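Putative L-alanine-DL-glutamate epimerase (Burkholderia xenovorans, PDB 3GO2) probably acts as a racemase or epimerase of the mandelate racemase/muconate lactonizing enzyme family, and binds magnesium ions. Local coordinates at residues Thr10-Ala15 with Asn19-Lys24; Phe37-Gly40 with Val46-Val49; Ala48-Leu53 with Gly89-Ala94; Met63-Phe68 with Asp97-Thr102; Val83-Ile88 with Thr270-Arg275. One frame throughout, in Å; residues are numbered along the deposited sequence.

Interaction 1. Residues Thr10-Ala15 with Asn19-Lys24; sequences TLCCDA and NYHFVK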
# COMPACT_ATOMS: atom_id res chain seq x y z
N THR A 10 -13.59 -35.79 30.58
CA THR A 10 -12.44 -36.03 29.71
C THR A 10 -11.81 -37.35 30.07
O THR A 10 -11.85 -37.77 31.23
CB THR A 10 -11.38 -34.90 29.83
OG1 THR A 10 -10.95 -34.77 31.19
CG2 THR A 10 -11.93 -33.55 29.35
N LEU A 11 -11.26 -38.02 29.06
CA LEU A 11 -10.60 -39.31 29.22
C LEU A 11 -9.25 -39.29 28.52
O LEU A 11 -9.04 -38.51 27.59
CB LEU A 11 -11.45 -40.45 28.63
CG LEU A 11 -12.83 -40.77 29.20
CD1 LEU A 11 -13.89 -39.64 29.07
CD2 LEU A 11 -13.36 -42.05 28.52
N CYS A 12 -8.35 -40.15 28.94
CA CYS A 12 -7.00 -40.19 28.35
C CYS A 12 -6.49 -41.63 28.32
O CYS A 12 -6.77 -42.40 29.23
CB CYS A 12 -6.09 -39.29 29.19
SG CYS A 12 -4.40 -39.16 28.60
N CYS A 13 -5.80 -42.02 27.25
CA CYS A 13 -5.19 -43.34 27.19
C CYS A 13 -3.84 -43.31 26.50
O CYS A 13 -3.49 -42.36 25.78
CB CYS A 13 -6.13 -44.33 26.48
SG CYS A 13 -6.28 -44.09 24.69
N ASP A 14 -3.07 -44.36 26.74
CA ASP A 14 -1.74 -44.49 26.15
C ASP A 14 -1.83 -44.64 24.64
O ASP A 14 -2.65 -45.41 24.13
CB ASP A 14 -1.07 -45.77 26.69
CG ASP A 14 0.35 -45.89 26.23
OD1 ASP A 14 1.11 -44.94 26.44
OD2 ASP A 14 0.69 -46.92 25.63
N ALA A 15 -0.99 -43.88 23.93
CA ALA A 15 -0.81 -44.04 22.48
C ALA A 15 0.69 -44.23 22.13
O ALA A 15 1.16 -43.83 21.07
CB ALA A 15 -1.44 -42.83 21.71
N ASN A 19 -0.14 -39.62 24.33
CA ASN A 19 -1.44 -40.09 24.75
C ASN A 19 -2.51 -39.60 23.80
O ASN A 19 -2.31 -38.61 23.08
CB ASN A 19 -1.76 -39.55 26.13
CG ASN A 19 -0.81 -40.08 27.18
OD1 ASN A 19 -0.46 -41.26 27.15
ND2 ASN A 19 -0.39 -39.22 28.10
N TYR A 20 -3.65 -40.27 23.82
CA TYR A 20 -4.85 -39.74 23.20
C TYR A 20 -5.72 -39.16 24.28
O TYR A 20 -5.72 -39.65 25.40
CB TYR A 20 -5.66 -40.82 22.54
CG TYR A 20 -5.07 -41.47 21.31
CD1 TYR A 20 -4.14 -40.82 20.49
CD2 TYR A 20 -5.54 -42.71 20.91
CE1 TYR A 20 -3.66 -41.43 19.36
CE2 TYR A 20 -5.06 -43.31 19.77
CZ TYR A 20 -4.12 -42.66 19.01
OH TYR A 20 -3.67 -43.28 17.86
N HIS A 21 -6.49 -38.12 23.95
CA HIS A 21 -7.45 -37.55 24.86
C HIS A 21 -8.83 -37.44 24.21
O HIS A 21 -8.93 -37.26 23.00
CB HIS A 21 -7.03 -36.14 25.28
CG HIS A 21 -5.69 -36.07 25.93
ND1 HIS A 21 -5.54 -35.89 27.29
CD2 HIS A 21 -4.44 -36.10 25.41
CE1 HIS A 21 -4.25 -35.83 27.59
NE2 HIS A 21 -3.56 -35.96 26.47
N PHE A 22 -9.87 -37.51 25.03
CA PHE A 22 -11.24 -37.50 24.54
C PHE A 22 -12.12 -36.65 25.42
O PHE A 22 -11.87 -36.58 26.63
CB PHE A 22 -11.82 -38.93 24.50
CG PHE A 22 -10.97 -39.89 23.77
CD1 PHE A 22 -11.02 -39.97 22.39
CD2 PHE A 22 -10.07 -40.71 24.44
CE1 PHE A 22 -10.19 -40.85 21.70
CE2 PHE A 22 -9.25 -41.59 23.75
CZ PHE A 22 -9.30 -41.65 22.40
N VAL A 23 -13.10 -36.01 24.79
CA VAL A 23 -14.24 -35.37 25.48
C VAL A 23 -15.45 -36.29 25.31
O VAL A 23 -15.73 -36.78 24.22
CB VAL A 23 -14.58 -33.98 24.93
CG1 VAL A 23 -15.83 -33.40 25.63
CG2 VAL A 23 -13.38 -33.04 25.12
N LYS A 24 -16.15 -36.51 26.42
CA LYS A 24 -17.37 -37.32 26.47
C LYS A 24 -18.48 -36.46 27.03
O LYS A 24 -18.43 -36.04 28.19
CB LYS A 24 -17.17 -38.52 27.39
CG LYS A 24 -18.39 -39.40 27.44
CD LYS A 24 -18.26 -40.48 28.50
CE LYS A 24 -19.37 -41.47 28.38
NZ LYS A 24 -19.27 -42.48 29.50
O HOH W 1 -7.82 -35.80 28.96

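Interaction 2. Residues Phe37-Gly40 with Val46-Val49; sequences FDEG and VTAV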
# COMPACT_ATOMS: atom_id res chain seq x y z
N PHE A 37 -8.99 -34.96 21.25
CA PHE A 37 -8.08 -33.80 21.25
C PHE A 37 -6.66 -34.25 21.64
O PHE A 37 -6.43 -35.41 21.94
CB PHE A 37 -8.61 -32.67 22.14
CG PHE A 37 -8.63 -32.96 23.62
CD1 PHE A 37 -7.59 -32.53 24.46
CD2 PHE A 37 -9.68 -33.65 24.18
CE1 PHE A 37 -7.64 -32.76 25.84
CE2 PHE A 37 -9.71 -33.91 25.55
CZ PHE A 37 -8.68 -33.48 26.37
N ASP A 38 -5.71 -33.32 21.62
CA ASP A 38 -4.31 -33.62 21.78
C ASP A 38 -3.63 -32.59 22.66
O ASP A 38 -3.96 -31.39 22.59
CB ASP A 38 -3.67 -33.66 20.39
CG ASP A 38 -2.18 -33.78 20.44
OD1 ASP A 38 -1.70 -34.93 20.51
OD2 ASP A 38 -1.49 -32.72 20.37
N GLU A 39 -2.70 -33.05 23.49
CA GLU A 39 -1.82 -32.14 24.25
C GLU A 39 -0.35 -32.29 23.85
O GLU A 39 0.46 -31.40 24.15
CB GLU A 39 -1.94 -32.40 25.73
CG GLU A 39 -3.28 -31.99 26.31
CD GLU A 39 -3.37 -32.10 27.79
OE1 GLU A 39 -2.40 -32.55 28.42
OE2 GLU A 39 -4.42 -31.72 28.34
N GLY A 40 -0.02 -33.38 23.18
CA GLY A 40 1.37 -33.65 22.76
C GLY A 40 2.02 -32.70 21.78
O GLY A 40 3.23 -32.46 21.87
N VAL A 46 -4.74 -28.29 27.71
CA VAL A 46 -6.07 -28.36 27.05
C VAL A 46 -7.13 -29.02 27.95
O VAL A 46 -8.26 -28.54 28.05
CB VAL A 46 -6.03 -29.11 25.69
CG1 VAL A 46 -7.40 -29.08 25.04
CG2 VAL A 46 -4.96 -28.46 24.76
N THR A 47 -6.75 -30.10 28.61
CA THR A 47 -7.67 -30.79 29.52
C THR A 47 -8.19 -29.84 30.60
O THR A 47 -9.37 -29.84 30.93
CB THR A 47 -7.04 -32.04 30.16
OG1 THR A 47 -6.55 -32.94 29.13
CG2 THR A 47 -8.05 -32.75 31.08
N ALA A 48 -7.31 -29.01 31.15
CA ALA A 48 -7.71 -28.09 32.21
C ALA A 48 -8.71 -27.06 31.72
O ALA A 48 -9.65 -26.70 32.44
CB ALA A 48 -6.49 -27.41 32.82
N VAL A 49 -8.50 -26.56 30.51
CA VAL A 49 -9.45 -25.66 29.87
C VAL A 49 -10.83 -26.30 29.72
O VAL A 49 -11.86 -25.72 30.07
CB VAL A 49 -8.94 -25.19 28.45
CG1 VAL A 49 -9.99 -24.35 27.76
CG2 VAL A 49 -7.60 -24.42 28.61
O HOH W 2 -4.30 -29.95 31.12

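Interaction 3. Residues Ala48-Leu53 with Gly89-Ala94; sequences AVIEQL and GAIENA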
# COMPACT_ATOMS: atom_id res chain seq x y z
N ALA A 48 -7.31 -29.01 31.15
CA ALA A 48 -7.71 -28.09 32.21
C ALA A 48 -8.71 -27.06 31.72
O ALA A 48 -9.65 -26.70 32.44
CB ALA A 48 -6.49 -27.41 32.82
N VAL A 49 -8.50 -26.56 30.51
CA VAL A 49 -9.45 -25.66 29.87
C VAL A 49 -10.83 -26.30 29.72
O VAL A 49 -11.86 -25.72 30.07
CB VAL A 49 -8.94 -25.19 28.45
CG1 VAL A 49 -9.99 -24.35 27.76
CG2 VAL A 49 -7.60 -24.42 28.61
N ILE A 50 -10.84 -27.51 29.17
CA ILE A 50 -12.09 -28.23 28.93
C ILE A 50 -12.83 -28.47 30.24
O ILE A 50 -14.04 -28.28 30.33
CB ILE A 50 -11.82 -29.57 28.23
CG1 ILE A 50 -11.33 -29.30 26.81
CG2 ILE A 50 -13.10 -30.44 28.20
CD1 ILE A 50 -10.63 -30.52 26.17
N GLU A 51 -12.10 -28.86 31.26
CA GLU A 51 -12.74 -29.10 32.56
C GLU A 51 -13.45 -27.87 33.11
O GLU A 51 -14.52 -27.99 33.69
CB GLU A 51 -11.72 -29.65 33.57
CG GLU A 51 -11.35 -31.12 33.31
CD GLU A 51 -12.52 -32.12 33.53
OE1 GLU A 51 -13.43 -31.84 34.33
OE2 GLU A 51 -12.52 -33.21 32.92
N GLN A 52 -12.86 -26.69 32.93
CA GLN A 52 -13.49 -25.43 33.37
C GLN A 52 -14.67 -25.05 32.49
O GLN A 52 -15.76 -24.74 32.96
CB GLN A 52 -12.47 -24.28 33.34
CG GLN A 52 -11.49 -24.38 34.43
CD GLN A 52 -12.17 -24.20 35.77
OE1 GLN A 52 -12.62 -23.12 36.08
NE2 GLN A 52 -12.30 -25.29 36.53
N LEU A 53 -14.46 -25.07 31.18
CA LEU A 53 -15.52 -24.71 30.25
C LEU A 53 -16.71 -25.66 30.26
O LEU A 53 -17.86 -25.23 30.12
CB LEU A 53 -14.97 -24.58 28.82
CG LEU A 53 -14.13 -23.33 28.61
CD1 LEU A 53 -13.53 -23.33 27.20
CD2 LEU A 53 -14.97 -22.06 28.84
N GLY A 89 -12.62 -25.97 20.90
CA GLY A 89 -12.80 -26.80 19.69
C GLY A 89 -13.17 -28.22 20.02
O GLY A 89 -14.01 -28.84 19.36
N ALA A 90 -12.52 -28.77 21.04
CA ALA A 90 -12.81 -30.14 21.47
C ALA A 90 -14.24 -30.29 21.98
O ALA A 90 -14.96 -31.30 21.71
CB ALA A 90 -11.81 -30.56 22.55
N ILE A 91 -14.69 -29.29 22.74
CA ILE A 91 -16.07 -29.31 23.22
C ILE A 91 -17.04 -29.16 22.05
O ILE A 91 -18.04 -29.85 21.99
CB ILE A 91 -16.31 -28.27 24.30
CG1 ILE A 91 -15.47 -28.62 25.53
CG2 ILE A 91 -17.82 -28.17 24.63
CD1 ILE A 91 -15.54 -27.53 26.66
N GLU A 92 -16.74 -28.26 21.12
CA GLU A 92 -17.55 -28.09 19.92
C GLU A 92 -17.72 -29.40 19.19
O GLU A 92 -18.82 -29.74 18.76
CB GLU A 92 -16.92 -27.03 18.99
CG GLU A 92 -17.68 -26.91 17.67
CD GLU A 92 -17.33 -25.67 16.91
OE1 GLU A 92 -16.64 -25.77 15.87
OE2 GLU A 92 -17.77 -24.60 17.36
N ASN A 93 -16.64 -30.14 19.04
CA ASN A 93 -16.70 -31.36 18.30
C ASN A 93 -17.52 -32.43 19.01
O ASN A 93 -18.18 -33.22 18.36
CB ASN A 93 -15.31 -31.83 17.91
CG ASN A 93 -14.74 -31.03 16.80
OD1 ASN A 93 -15.49 -30.43 16.00
ND2 ASN A 93 -13.41 -31.04 16.68
N ALA A 94 -17.55 -32.41 20.34
CA ALA A 94 -18.39 -33.35 21.09
C ALA A 94 -19.85 -32.93 21.00
O ALA A 94 -20.73 -33.77 20.88
CB ALA A 94 -17.93 -33.45 22.57

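Interaction 4. Residues Met63-Phe68 with Asp97-Thr102; sequences MEHERF and DAKAKT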
# COMPACT_ATOMS: atom_id res chain seq x y z
N MET A 63 -28.18 -28.67 21.57
CA MET A 63 -28.39 -28.23 20.19
C MET A 63 -27.72 -26.89 19.89
O MET A 63 -27.40 -26.58 18.74
CB MET A 63 -29.89 -28.12 19.91
CG MET A 63 -30.70 -29.36 20.23
SD MET A 63 -30.24 -30.89 19.31
CE MET A 63 -31.23 -30.65 17.91
N GLU A 64 -27.45 -26.11 20.93
CA GLU A 64 -27.03 -24.72 20.76
C GLU A 64 -25.50 -24.60 20.80
O GLU A 64 -24.91 -23.97 21.69
CB GLU A 64 -27.71 -23.84 21.82
CG GLU A 64 -29.22 -23.75 21.59
CD GLU A 64 -30.02 -23.00 22.62
OE1 GLU A 64 -29.44 -22.36 23.50
OE2 GLU A 64 -31.27 -23.08 22.53
N HIS A 65 -24.84 -25.19 19.82
CA HIS A 65 -23.38 -25.21 19.85
C HIS A 65 -22.77 -23.86 19.56
O HIS A 65 -21.77 -23.49 20.20
CB HIS A 65 -22.77 -26.35 19.01
CG HIS A 65 -23.15 -26.35 17.55
ND1 HIS A 65 -22.46 -25.62 16.61
CD2 HIS A 65 -24.13 -27.01 16.88
CE1 HIS A 65 -22.99 -25.85 15.41
NE2 HIS A 65 -24.00 -26.69 15.54
N GLU A 66 -23.35 -23.08 18.66
CA GLU A 66 -22.77 -21.76 18.40
C GLU A 66 -23.01 -20.80 19.58
O GLU A 66 -22.20 -19.90 19.83
CB GLU A 66 -23.29 -21.21 17.08
CG GLU A 66 -22.61 -19.99 16.67
CD GLU A 66 -21.22 -20.17 16.07
OE1 GLU A 66 -20.48 -21.19 16.21
OE2 GLU A 66 -20.83 -19.16 15.47
N ARG A 67 -24.09 -21.02 20.33
CA ARG A 67 -24.27 -20.28 21.59
C ARG A 67 -23.11 -20.58 22.55
O ARG A 67 -22.52 -19.67 23.16
CB ARG A 67 -25.60 -20.63 22.26
CG ARG A 67 -25.91 -19.82 23.52
CD ARG A 67 -26.72 -20.66 24.52
NE ARG A 67 -25.95 -21.80 25.01
CZ ARG A 67 -24.94 -21.74 25.87
NH1 ARG A 67 -24.57 -20.58 26.43
NH2 ARG A 67 -24.30 -22.84 26.21
N PHE A 68 -22.81 -21.86 22.74
CA PHE A 68 -21.68 -22.26 23.61
C PHE A 68 -20.38 -21.59 23.11
O PHE A 68 -19.60 -21.06 23.89
CB PHE A 68 -21.49 -23.77 23.70
CG PHE A 68 -20.11 -24.17 24.18
CD1 PHE A 68 -19.77 -24.05 25.50
CD2 PHE A 68 -19.13 -24.53 23.27
CE1 PHE A 68 -18.48 -24.36 25.94
CE2 PHE A 68 -17.82 -24.83 23.70
CZ PHE A 68 -17.51 -24.74 25.04
N ASP A 97 -21.16 -34.06 17.56
CA ASP A 97 -21.44 -35.49 17.57
C ASP A 97 -22.80 -35.76 18.24
O ASP A 97 -23.65 -36.55 17.75
CB ASP A 97 -20.34 -36.23 18.31
CG ASP A 97 -20.39 -37.73 18.09
OD1 ASP A 97 -20.74 -38.17 16.97
OD2 ASP A 97 -20.05 -38.47 19.05
N ALA A 98 -23.00 -35.15 19.41
CA ALA A 98 -24.22 -35.36 20.19
C ALA A 98 -25.46 -34.85 19.45
O ALA A 98 -26.53 -35.48 19.45
CB ALA A 98 -24.10 -34.72 21.57
N LYS A 99 -25.33 -33.71 18.79
CA LYS A 99 -26.41 -33.15 18.01
C LYS A 99 -26.76 -34.03 16.82
O LYS A 99 -27.94 -34.30 16.58
CB LYS A 99 -26.05 -31.75 17.54
CG LYS A 99 -27.18 -31.07 16.77
CD LYS A 99 -26.91 -29.58 16.56
CE LYS A 99 -28.10 -28.84 15.99
NZ LYS A 99 -28.00 -27.33 15.94
N ALA A 100 -25.76 -34.46 16.08
CA ALA A 100 -25.99 -35.34 14.95
C ALA A 100 -26.63 -36.65 15.41
O ALA A 100 -27.57 -37.12 14.80
CB ALA A 100 -24.68 -35.63 14.20
N LYS A 101 -26.15 -37.23 16.51
CA LYS A 101 -26.76 -38.47 17.04
C LYS A 101 -28.21 -38.23 17.45
O LYS A 101 -29.11 -39.10 17.24
CB LYS A 101 -25.92 -39.02 18.19
CG LYS A 101 -24.66 -39.74 17.70
CD LYS A 101 -23.65 -39.94 18.83
CE LYS A 101 -22.52 -40.80 18.40
NZ LYS A 101 -21.44 -40.90 19.45
N THR A 102 -28.47 -37.07 18.05
CA THR A 102 -29.85 -36.73 18.48
C THR A 102 -30.78 -36.69 17.27
O THR A 102 -31.95 -37.15 17.35
CB THR A 102 -29.89 -35.39 19.24
OG1 THR A 102 -29.12 -35.50 20.44
CG2 THR A 102 -31.29 -35.00 19.59
O HOH W 3 -26.39 -26.72 13.85

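Interaction 5. Residues Val83-Ile88 with Thr270-Arg275; sequences VVSEGI and TLFGIR. With MG (magnesium ion), chain C.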
# COMPACT_ATOMS: atom_id res chain seq x y z
N VAL A 83 -4.15 -23.01 23.44
CA VAL A 83 -4.73 -24.11 24.21
C VAL A 83 -6.16 -23.81 24.68
O VAL A 83 -6.97 -24.72 24.75
CB VAL A 83 -3.83 -24.56 25.37
CG1 VAL A 83 -2.54 -25.22 24.86
CG2 VAL A 83 -3.51 -23.47 26.25
N VAL A 84 -6.49 -22.55 24.94
CA VAL A 84 -7.85 -22.17 25.26
C VAL A 84 -8.75 -22.51 24.06
O VAL A 84 -9.79 -23.14 24.22
CB VAL A 84 -7.97 -20.68 25.58
CG1 VAL A 84 -9.43 -20.16 25.40
CG2 VAL A 84 -7.42 -20.40 26.97
N SER A 85 -8.34 -22.08 22.87
CA SER A 85 -9.15 -22.34 21.70
C SER A 85 -9.21 -23.85 21.37
O SER A 85 -10.26 -24.33 20.88
CB SER A 85 -8.68 -21.52 20.50
OG SER A 85 -9.02 -20.16 20.68
N GLU A 86 -8.15 -24.60 21.66
CA GLU A 86 -8.19 -26.06 21.49
C GLU A 86 -9.24 -26.68 22.42
O GLU A 86 -9.95 -27.61 22.03
CB GLU A 86 -6.85 -26.72 21.77
CG GLU A 86 -5.78 -26.41 20.76
CD GLU A 86 -4.51 -27.12 21.05
OE1 GLU A 86 -4.54 -28.36 21.27
OE2 GLU A 86 -3.43 -26.44 21.07
N GLY A 87 -9.37 -26.17 23.64
CA GLY A 87 -10.38 -26.72 24.54
C GLY A 87 -11.77 -26.46 24.02
O GLY A 87 -12.65 -27.33 24.06
N ILE A 88 -11.99 -25.24 23.53
CA ILE A 88 -13.27 -24.85 22.98
C ILE A 88 -13.62 -25.74 21.75
O ILE A 88 -14.75 -26.22 21.62
CB ILE A 88 -13.25 -23.35 22.60
CG1 ILE A 88 -13.18 -22.51 23.88
CG2 ILE A 88 -14.48 -22.99 21.76
CD1 ILE A 88 -13.00 -21.01 23.61
N THR A 270 -1.47 -24.56 12.47
CA THR A 270 -1.42 -24.20 13.87
C THR A 270 -2.26 -22.97 14.19
O THR A 270 -2.15 -22.44 15.30
CB THR A 270 0.02 -24.01 14.40
OG1 THR A 270 0.58 -22.78 13.93
CG2 THR A 270 0.90 -25.20 14.01
N LEU A 271 -3.06 -22.51 13.23
CA LEU A 271 -3.79 -21.25 13.36
C LEU A 271 -5.27 -21.47 13.72
O LEU A 271 -5.88 -22.50 13.37
CB LEU A 271 -3.71 -20.46 12.07
CG LEU A 271 -2.34 -20.13 11.52
CD1 LEU A 271 -2.48 -19.28 10.23
CD2 LEU A 271 -1.48 -19.43 12.57
N PHE A 272 -5.85 -20.45 14.34
CA PHE A 272 -7.22 -20.46 14.84
C PHE A 272 -8.07 -19.33 14.26
O PHE A 272 -7.76 -18.15 14.42
CB PHE A 272 -7.24 -20.32 16.37
CG PHE A 272 -6.56 -21.43 17.09
CD1 PHE A 272 -7.29 -22.50 17.60
CD2 PHE A 272 -5.20 -21.40 17.31
CE1 PHE A 272 -6.65 -23.51 18.28
CE2 PHE A 272 -4.57 -22.41 17.98
CZ PHE A 272 -5.30 -23.47 18.46
N GLY A 273 -9.19 -19.71 13.65
CA GLY A 273 -10.21 -18.80 13.19
C GLY A 273 -9.85 -18.02 11.95
O GLY A 273 -8.70 -17.91 11.59
N ILE A 274 -10.86 -17.46 11.31
CA ILE A 274 -10.61 -16.60 10.18
C ILE A 274 -9.60 -15.50 10.54
O ILE A 274 -8.72 -15.18 9.74
CB ILE A 274 -11.91 -15.99 9.65
CG1 ILE A 274 -12.78 -17.05 8.96
CG2 ILE A 274 -11.59 -14.79 8.69
CD1 ILE A 274 -14.11 -16.52 8.50
N ARG A 275 -9.70 -14.94 11.75
CA ARG A 275 -8.80 -13.85 12.13
C ARG A 275 -7.30 -14.19 11.98
O ARG A 275 -6.51 -13.34 11.55
CB ARG A 275 -9.02 -13.40 13.58
CG ARG A 275 -10.30 -12.65 13.86
CD ARG A 275 -10.36 -12.25 15.34
NE ARG A 275 -11.53 -11.44 15.70
CZ ARG A 275 -12.71 -11.91 16.09
NH1 ARG A 275 -12.94 -13.23 16.18
NH2 ARG A 275 -13.69 -11.05 16.39
MG MG C . -0.52 -21.47 16.72
O HOH W 4 -1.38 -20.83 18.83
O HOH W 5 -1.38 -19.15 16.20

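Interaction 1. Residues Thr10-Ala15 with Asn19-Lys24
Four backbone hydrogen bonds tie Leu11 to Phe22 and Cys13 to Tyr20, each pair bonded in both directions. Leu11 N lies 2.9 Å from Phe22 O. Cys13 N is 3.0 Å from Tyr20 O. Cys12 with His21, between them, and Thr10 with Val23, beyond Leu11 and Phe22, are non-hydrogen-bonded pairs, where CA-H groups turn to carbonyls across the gap, as Cys12 CA does to Tyr20 O at 3.3 Å. A water joins the network, donating to Leu11 O and meeting His21 ND1 at the edge of the imidazole, in its plane.

This is a beta hairpin, strands 5-14 and 19-27, opening the three-stranded antiparallel sheet of the N-terminal capping domain of the enolase superfamily. Helix 46-57 packs on the face bearing Thr10, His21 and Val23, and Ile384 of helix 381-386 on the face bearing Leu11, Cys13 and Phe22.

The sulfur contacts differ on the two faces. With chi1 at -178°, which sets its sulfur opposite the backbone N, Cys12 places SG over one face of the His21 ring, 3.8 Å from its centroid. Cys13 SG instead meets the Phe22 ring at its edge, in plane, 4.0 Å from Phe22 CE2.

At the turn end, Ala15 CB makes a CH-pi contact over one face of Tyr20, 3.6 Å from the ring centroid. A hydrogen bond between Tyr20 OH and Glu352 holds the far end of the phenol.

Interaction 2. Residues Phe37-Gly40 with Val46-Val49
Glu39 OE2 is gripped twice by one residue, Thr47: the hydroxyl OG1 donates to it at 2.6 Å and the backbone N at 2.9 Å. Because Thr47 lies in the opening turn of helix 46-57, the carboxylate of a residue in the preceding loop binds a backbone amide of the helix's first turn. The contact closes the connection from the last strand of the N-terminal domain's sheet, 32-37, into its first helix.

The two donors come from different directions. Thr47 N lies nearly in line with the C-O bond of Glu39, whereas Thr47 OG1 approaches from above the carboxylate plane, 46° out of it. A water adds a longer link, donating a hydrogen bond to Glu39 OE2 and accepting one from Ala48 N at 3.2 Å. The positive end of the helix dipole would be expected to favour the charged form of this carboxylate.

Glu39 reaches the helix with its chain extended beyond CG, and its CG passes 4.0 Å from Val46 CB. Val46 also packs on Phe37, whose ring edge is turned to Thr47. The ring swings toward the helix because CG lies between the backbone N and the carbonyl carbon (chi1 68°). Ala90 of helix 82-103 adjoins the same phenyl group. Phe37 CD1 and Val46 CG1 come within 3.5 Å, while Thr47 OG1 stands in the ring plane, equally near Phe37 CE1.

Interaction 3. Residues Ala48-Leu53 with Gly89-Ala94
Ile50 slides along Ile91 in the opposite direction, its CG2 branch lying 4.0 Å from Ile91 CG1. The two branches of Ile50 divide the work: CD1, at the end of the longer one, reaches Ala90 CB at 3.8 Å, so that one residue meets two neighbours on the facing helix. In return, Ile91 pushes its own CD1 past Ile50 to Leu53 CB, 3.7 Å away, and also comes near the backbone carbonyl oxygen of Ile50. The branch that does this, CG1, is anti to the carbonyl carbon (chi1 -64°), while CG2 of Ile91 turns to Phe68 of helix 65-76.

The partners belong to helices 46-57 and 82-103 of the N-terminal capping domain, the alpha part of its alpha+beta fold. Within the segments the axes run 10.3 Å apart at their closest, with an angle of 58° between their directions. At such a spacing the contact is made mainly by side chains, and no hydrogen bond crosses from one segment to the other; every touching residue is buried and apolar.

The sheet of the domain packs against the same residues: Phe37 on strand 32-37 meets Ile50, and Val23 on strand 19-27 meets both Ile50 and Ala90. Helix 46-57 also meets the second subunit, Gln52 packing on its Pro44.

Interaction 4. Residues Met63-Phe68 with Asp97-Thr102
The junction where the loop leading into helix 65-76 meets helix 82-103 of the N-terminal domain, close to an interface between subunits, is the setting in which Lys99 reaches across to Met63 and His65. Its chain is extended from end to end, CG being anti to the backbone N (chi1 -177°), and this full stretch delivers the ammonium group to the carbonyl of Met63. Lys99 NZ donates to Met63 O at 3.0 Å, in the carbonyl plane and on a lone pair. Glu64, at the N-cap position of helix 65-76 and the centre of an inverse gamma turn, directly follows that carbonyl.

Two side chains cross the aliphatic part of the lysine at about a right angle. Met63, bent at chi2 and chi3, sets SD 4.0 Å from Lys99 CG, and its CE comes near Lys99 CE. His65 presents its ring edge: Lys99 CD lies in the imidazole plane, 3.8 Å from His65 CD2. A water then bridges the polar ends, accepting from Lys99 NZ at 2.7 Å and lying 2.9 Å from His65 NE2. The His65 ring also makes an edge-to-face contact with Trp299.

Lys99 NZ also forms a salt bridge with Glu109 of the third subunit. A buried ammonium group thus has a carbonyl, a water and a carboxylate of another chain around it, which should favour its charged form and links this helix junction to the assembly.

Interaction 5. Residues Val83-Ile88 with Thr270-Arg275
Phe272 directs its ring at helix 82-103, where Ser85 and Glu86 receive different parts of it. Ser85 CB lies obliquely to the ring and is the nearer of the two, 3.4 Å from Phe272 CD1. Glu86 comes to the rim: its CG sits in the ring plane, 3.8 Å from Phe272 CZ. The two side chains cross at a slant, yet the carboxylate and ring planes are only 19° apart. The phenyl group gets there with CG anti to the carbonyl carbon (chi1 -62°), while Glu86 continues extended beyond CG, so that CG rather than the carboxylate touches the ring.

The contact between the segments is therefore made by carbon atoms, and the polar ends are engaged by others. Ser85 OG is hydrogen-bonded to Gly81 N one turn earlier, and Glu86 OE2 to Ser43 OG. Trp295 lies against the phenyl ring with the two planes nearly parallel, at about 10°.

Two residues before the phenylalanine, the chain turns to metal. Thr270 O binds a magnesium ion at 2.4 Å, together with two waters at 2.4 and 2.5 Å; Tyr249 OH and, from the second subunit, Pro78 O complete its ligands. This ion is separate from the one held by Asp219, Glu245 and Glu269. Phe272 belongs to the loop after strand 265-267, at the C-terminal end of a barrel strand, where enolase superfamily enzymes carry their active-site residues, and its meeting with helix 82-103 joins the capping domain to the barrel domain.

Overall arrangement
Interactions 1 to 4 lie within the N-terminal capping domain, and interaction 5 fastens that domain to the barrel. Interactions 1, 2 and 3 adjoin one another, the sheet meeting the helices: His21 O meets Phe37 N at 2.9 Å between interactions 1 and 2, Thr10 OG1 meets Glu51 OE2 at 2.8 Å between 1 and 3, and Phe37 CZ reaches Ile50 CD1 at 3.5 Å between 2 and 3. Helix 82-103 runs through interactions 5, 3 and 4 in turn, from the barrel toward the periphery; the centres of 4 and 5 are 19 Å apart. Interaction 5 includes a magnesium ligand, whereas in interaction 2 the Val46 side chain is about 12 Å from a bound magnesium ion.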